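Local coordinates for DNA repair protein PprA (Deinococcus deserti, PDB 6MC8), which is a DNA-binding, radiation-induced DNA repair protein linked to genome segregation and filament formation, at residues A[196-210]-A[289-303]. The protein carries 2 engineered substitutions. Sequence-based numbering, arbitrary orientation.
Sequences RPATPATALAKAAWK and DELQKAATRRLAAVL. Engineered in segment 196-210: Lys-206 (natural residue Asp), Lys-210 (natural residue Asp).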
loop_
_atom_site.group_PDB
_atom_site.type_symbol
_atom_site.label_atom_id
_atom_site.label_comp_id
_atom_site.label_asym_id
_atom_site.label_seq_id
_atom_site.Cartn_x
_atom_site.Cartn_y
_atom_site.Cartn_z
ATOM N N ARG A 196 15.481 13.273 -17.902
ATOM C CA ARG A 196 16.652 14.092 -18.208
ATOM C C ARG A 196 16.205 15.544 -18.147
ATOM O O ARG A 196 15.254 15.917 -18.862
ATOM C CB ARG A 196 17.252 13.766 -19.571
ATOM C CG ARG A 196 18.561 14.494 -19.814
ATOM C CD ARG A 196 19.114 14.279 -21.203
ATOM N NE ARG A 196 19.495 12.900 -21.456
ATOM C CZ ARG A 196 18.881 12.115 -22.328
ATOM N NH1 ARG A 196 17.855 12.577 -23.021
ATOM N NH2 ARG A 196 19.290 10.873 -22.505
ATOM N N PRO A 197 16.842 16.378 -17.324
ATOM C CA PRO A 197 16.327 17.734 -17.077
ATOM C C PRO A 197 16.410 18.638 -18.298
ATOM O O PRO A 197 17.431 18.700 -18.985
ATOM C CB PRO A 197 17.223 18.243 -15.946
ATOM C CG PRO A 197 17.735 17.024 -15.300
ATOM C CD PRO A 197 17.921 16.035 -16.391
ATOM N N ALA A 198 15.313 19.342 -18.560
ATOM C CA ALA A 198 15.225 20.252 -19.688
ATOM C C ALA A 198 14.250 21.368 -19.353
ATOM O O ALA A 198 13.125 21.113 -18.923
ATOM C CB ALA A 198 14.777 19.529 -20.960
ATOM N N THR A 199 14.697 22.599 -19.540
ATOM C CA THR A 199 13.856 23.779 -19.486
ATOM C C THR A 199 13.572 24.218 -20.916
ATOM O O THR A 199 14.236 23.754 -21.850
ATOM C CB THR A 199 14.533 24.910 -18.691
ATOM O OG1 THR A 199 15.721 25.344 -19.356
ATOM C CG2 THR A 199 14.878 24.444 -17.297
ATOM N N PRO A 200 12.556 25.063 -21.137
ATOM C CA PRO A 200 12.377 25.634 -22.482
ATOM C C PRO A 200 13.539 26.488 -22.952
ATOM O O PRO A 200 13.797 26.554 -24.157
ATOM C CB PRO A 200 11.094 26.456 -22.334
ATOM C CG PRO A 200 10.379 25.796 -21.275
ATOM C CD PRO A 200 11.363 25.301 -20.305
ATOM N N ALA A 201 14.252 27.142 -22.034
ATOM C CA ALA A 201 15.463 27.853 -22.417
ATOM C C ALA A 201 16.568 26.881 -22.811
ATOM O O ALA A 201 17.342 27.155 -23.734
ATOM C CB ALA A 201 15.923 28.761 -21.280
ATOM N N THR A 202 16.653 25.741 -22.118
ATOM C CA THR A 202 17.614 24.702 -22.477
ATOM C C THR A 202 17.287 24.097 -23.834
ATOM O O THR A 202 18.183 23.876 -24.658
ATOM C CB THR A 202 17.629 23.619 -21.393
ATOM O OG1 THR A 202 18.052 24.190 -20.152
ATOM C CG2 THR A 202 18.555 22.475 -21.750
ATOM N N ALA A 203 16.001 23.859 -24.094
ATOM C CA ALA A 203 15.589 23.219 -25.336
ATOM C C ALA A 203 15.728 24.160 -26.525
ATOM O O ALA A 203 16.052 23.721 -27.632
ATOM C CB ALA A 203 14.155 22.716 -25.207
ATOM N N LEU A 204 15.492 25.456 -26.315
ATOM C CA LEU A 204 15.681 26.417 -27.394
ATOM C C LEU A 204 17.156 26.684 -27.652
ATOM O O LEU A 204 17.538 27.027 -28.775
ATOM C CB LEU A 204 14.938 27.717 -27.079
ATOM C CG LEU A 204 13.420 27.665 -27.252
ATOM C CD1 LEU A 204 12.752 28.891 -26.675
ATOM C CD2 LEU A 204 13.092 27.540 -28.721
ATOM N N ALA A 205 18.001 26.527 -26.629
ATOM C CA ALA A 205 19.433 26.740 -26.813
ATOM C C ALA A 205 20.060 25.619 -27.628
ATOM O O ALA A 205 20.993 25.856 -28.402
ATOM C CB ALA A 205 20.130 26.868 -25.460
ATOM N N LYS A 206 19.566 24.393 -27.464
ATOM C CA LYS A 206 20.053 23.288 -28.284
ATOM C C LYS A 206 19.570 23.419 -29.721
ATOM O O LYS A 206 20.281 23.043 -30.658
ATOM C CB LYS A 206 19.613 21.953 -27.688
ATOM C CG LYS A 206 20.295 21.594 -26.390
ATOM C CD LYS A 206 19.729 20.317 -25.816
ATOM C CE LYS A 206 20.136 19.121 -26.653
ATOM N NZ LYS A 206 19.672 17.833 -26.082
ATOM N N ALA A 207 18.363 23.952 -29.911
ATOM C CA ALA A 207 17.865 24.199 -31.257
ATOM C C ALA A 207 18.585 25.370 -31.906
ATOM O O ALA A 207 18.766 25.394 -33.128
ATOM C CB ALA A 207 16.365 24.461 -31.219
ATOM N N ALA A 208 18.986 26.360 -31.107
ATOM C CA ALA A 208 19.733 27.487 -31.647
ATOM C C ALA A 208 21.130 27.066 -32.078
ATOM O O ALA A 208 21.651 27.569 -33.076
ATOM C CB ALA A 208 19.801 28.613 -30.620
ATOM N N TRP A 209 21.745 26.133 -31.345
ATOM C CA TRP A 209 23.042 25.595 -31.745
ATOM C C TRP A 209 22.942 24.800 -33.037
ATOM O O TRP A 209 23.878 24.796 -33.841
ATOM C CB TRP A 209 23.623 24.733 -30.622
ATOM C CG TRP A 209 24.875 23.968 -30.995
ATOM C CD1 TRP A 209 24.962 22.634 -31.244
ATOM C CD2 TRP A 209 26.200 24.493 -31.169
ATOM N NE1 TRP A 209 26.253 22.290 -31.556
ATOM C CE2 TRP A 209 27.032 23.416 -31.518
ATOM C CE3 TRP A 209 26.762 25.767 -31.065
ATOM C CZ2 TRP A 209 28.398 23.574 -31.759
ATOM C CZ3 TRP A 209 28.113 25.923 -31.305
ATOM C CH2 TRP A 209 28.915 24.834 -31.648
ATOM N N LYS A 210 21.808 24.134 -33.264
ATOM C CA LYS A 210 21.646 23.338 -34.475
ATOM C C LYS A 210 21.504 24.222 -35.708
ATOM O O LYS A 210 22.014 23.886 -36.783
ATOM C CB LYS A 210 20.442 22.408 -34.329
ATOM C CG LYS A 210 20.244 21.476 -35.500
ATOM C CD LYS A 210 19.054 20.563 -35.321
ATOM C CE LYS A 210 18.923 19.630 -36.509
ATOM N NZ LYS A 210 18.581 20.385 -37.743
ATOM N N ASP A 289 14.654 9.929 -25.258
ATOM C CA ASP A 289 15.702 10.381 -26.167
ATOM C C ASP A 289 15.119 10.822 -27.501
ATOM O O ASP A 289 15.593 11.787 -28.106
ATOM C CB ASP A 289 16.745 9.282 -26.377
ATOM C CG ASP A 289 17.599 9.045 -25.151
ATOM O OD1 ASP A 289 17.732 9.971 -24.331
ATOM O OD2 ASP A 289 18.157 7.939 -25.020
ATOM N N GLU A 290 14.072 10.141 -27.963
ATOM C CA GLU A 290 13.477 10.508 -29.242
ATOM C C GLU A 290 12.629 11.769 -29.129
ATOM O O GLU A 290 12.649 12.613 -30.031
ATOM C CB GLU A 290 12.663 9.338 -29.801
ATOM C CG GLU A 290 11.944 9.658 -31.104
ATOM C CD GLU A 290 12.885 10.075 -32.230
ATOM O OE1 GLU A 290 14.018 9.557 -32.314
ATOM O OE2 GLU A 290 12.496 10.962 -33.016
ATOM N N LEU A 291 11.899 11.928 -28.021
ATOM C CA LEU A 291 11.069 13.115 -27.836
ATOM C C LEU A 291 11.908 14.374 -27.680
ATOM O O LEU A 291 11.502 15.454 -28.117
ATOM C CB LEU A 291 10.156 12.939 -26.630
ATOM C CG LEU A 291 8.947 12.033 -26.804
ATOM C CD1 LEU A 291 8.385 11.742 -25.449
ATOM C CD2 LEU A 291 7.911 12.703 -27.669
ATOM N N GLN A 292 13.087 14.252 -27.076
ATOM C CA GLN A 292 13.963 15.408 -26.948
ATOM C C GLN A 292 14.680 15.712 -28.258
ATOM O O GLN A 292 14.954 16.878 -28.558
ATOM C CB GLN A 292 14.955 15.188 -25.809
ATOM C CG GLN A 292 14.324 15.326 -24.441
ATOM C CD GLN A 292 15.288 15.054 -23.308
ATOM O OE1 GLN A 292 16.381 14.536 -23.512
ATOM N NE2 GLN A 292 14.902 15.445 -22.110
ATOM N N LYS A 293 14.991 14.687 -29.052
ATOM C CA LYS A 293 15.604 14.944 -30.349
ATOM C C LYS A 293 14.581 15.454 -31.354
ATOM O O LYS A 293 14.914 16.267 -32.221
ATOM C CB LYS A 293 16.308 13.693 -30.876
ATOM C CG LYS A 293 17.612 13.390 -30.166
ATOM C CD LYS A 293 18.419 12.312 -30.864
ATOM C CE LYS A 293 17.855 10.932 -30.620
ATOM N NZ LYS A 293 18.721 9.878 -31.211
ATOM N N ALA A 294 13.330 15.000 -31.247
ATOM C CA ALA A 294 12.279 15.552 -32.095
ATOM C C ALA A 294 11.920 16.965 -31.664
ATOM O O ALA A 294 11.447 17.769 -32.476
ATOM C CB ALA A 294 11.044 14.656 -32.070
ATOM N N ALA A 295 12.127 17.279 -30.384
ATOM C CA ALA A 295 11.950 18.644 -29.910
ATOM C C ALA A 295 12.989 19.570 -30.513
ATOM O O ALA A 295 12.671 20.703 -30.879
ATOM C CB ALA A 295 12.035 18.689 -28.389
ATOM N N THR A 296 14.228 19.093 -30.633
ATOM C CA THR A 296 15.313 19.910 -31.164
ATOM C C THR A 296 15.073 20.269 -32.627
ATOM O O THR A 296 15.375 21.388 -33.052
ATOM C CB THR A 296 16.640 19.171 -30.973
ATOM O OG1 THR A 296 16.822 18.894 -29.582
ATOM C CG2 THR A 296 17.814 19.996 -31.445
ATOM N N ARG A 297 14.460 19.366 -33.393
ATOM C CA ARG A 297 14.185 19.669 -34.794
ATOM C C ARG A 297 12.990 20.599 -34.947
ATOM O O ARG A 297 13.000 21.490 -35.802
ATOM C CB ARG A 297 13.948 18.386 -35.583
ATOM C CG ARG A 297 15.196 17.629 -35.931
ATOM C CD ARG A 297 14.870 16.500 -36.881
ATOM N NE ARG A 297 14.047 15.491 -36.233
ATOM C CZ ARG A 297 14.539 14.462 -35.556
ATOM N NH1 ARG A 297 15.850 14.308 -35.448
ATOM N NH2 ARG A 297 13.720 13.585 -34.991
ATOM N N ARG A 298 11.953 20.415 -34.129
ATOM C CA ARG A 298 10.745 21.210 -34.318
ATOM C C ARG A 298 10.940 22.625 -33.801
ATOM O O ARG A 298 10.312 23.564 -34.298
ATOM C CB ARG A 298 9.541 20.530 -33.654
ATOM C CG ARG A 298 9.521 20.518 -32.136
ATOM C CD ARG A 298 8.413 19.624 -31.613
ATOM N NE ARG A 298 7.085 20.097 -31.976
ATOM C CZ ARG A 298 6.375 20.956 -31.256
ATOM N NH1 ARG A 298 6.861 21.432 -30.122
ATOM N NH2 ARG A 298 5.174 21.326 -31.667
ATOM N N LEU A 299 11.836 22.806 -32.832
ATOM C CA LEU A 299 12.146 24.146 -32.359
ATOM C C LEU A 299 13.090 24.859 -33.316
ATOM O O LEU A 299 12.998 26.077 -33.490
ATOM C CB LEU A 299 12.748 24.076 -30.962
ATOM C CG LEU A 299 11.840 23.634 -29.826
ATOM C CD1 LEU A 299 12.652 23.392 -28.578
ATOM C CD2 LEU A 299 10.836 24.682 -29.595
ATOM N N ALA A 300 13.997 24.113 -33.948
ATOM C CA ALA A 300 14.920 24.711 -34.905
ATOM C C ALA A 300 14.196 25.153 -36.170
ATOM O O ALA A 300 14.605 26.119 -36.821
ATOM C CB ALA A 300 16.033 23.723 -35.244
ATOM N N ALA A 301 13.116 24.458 -36.529
ATOM C CA ALA A 301 12.320 24.867 -37.678
ATOM C C ALA A 301 11.536 26.139 -37.380
ATOM O O ALA A 301 11.270 26.938 -38.284
ATOM C CB ALA A 301 11.384 23.734 -38.089
ATOM N N VAL A 302 11.158 26.342 -36.119
ATOM C CA VAL A 302 10.468 27.564 -35.721
ATOM C C VAL A 302 11.440 28.738 -35.687
ATOM O O VAL A 302 11.099 29.859 -36.080
ATOM C CB VAL A 302 9.761 27.338 -34.367
ATOM C CG1 VAL A 302 9.211 28.619 -33.792
ATOM C CG2 VAL A 302 8.626 26.357 -34.534
ATOM N N LEU A 303 12.677 28.493 -35.260
ATOM C CA LEU A 303 13.648 29.575 -35.173
ATOM C C LEU A 303 14.201 29.952 -36.539
ATOM O O LEU A 303 14.657 31.082 -36.730
ATOM C CB LEU A 303 14.783 29.185 -34.230
ATOM C CG LEU A 303 14.372 28.949 -32.777
ATOM C CD1 LEU A 303 15.556 28.508 -31.935
ATOM C CD2 LEU A 303 13.689 30.169 -32.198
HETATM O O HOH W 1 15.782 21.315 -28.000
#
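Arg-196 grips Asp-289 end-on, NH1 and NH2 both meeting OD1, with guanidinium and carboxylate planes only 16° apart; NH2 takes the syn lone pair of OD1 at 2.6 Å. NH1 also donates to Gln-292 OE1, 2.5 Å away and in the guanidinium plane, although the amide is turned 50° from it. Gln-292 reaches there with its chain extended beyond CG, and its NE2 bonds weakly back to Arg-196 O. Replacing Arg-196 with a leucine would probably leave the Asp-289 carboxylate without its counter-charge and Gln-292 OE1 without this donor.

Farther along, helices 200-210 and 289-303 cross at -69° with axes 8.3 Å apart, a closeness that alanines permit. Ala-207 is a knob in the hole formed by Thr-296, Leu-299, Ala-300 and Leu-303, its CB 3.6 Å from Leu-299 CB. Leu-299 divides its branches: CD1 lies against Ala-203, whereas CD2 meets Leu-204 CD2 at 3.7 Å, the two side chains crossing near a right angle. A modelled water lies between Ala-203 O and Thr-296 OG1, but its 2.4 Å distance to Ala-203 O is too short for the bridge to be certain.

Leu-204 and Leu-303 continue this apolar seam onto helices 218-237 and 245-250, while Arg-196, just after strand 189-195, pairs through its backbone with Ser-260, adjoining strand 261-267.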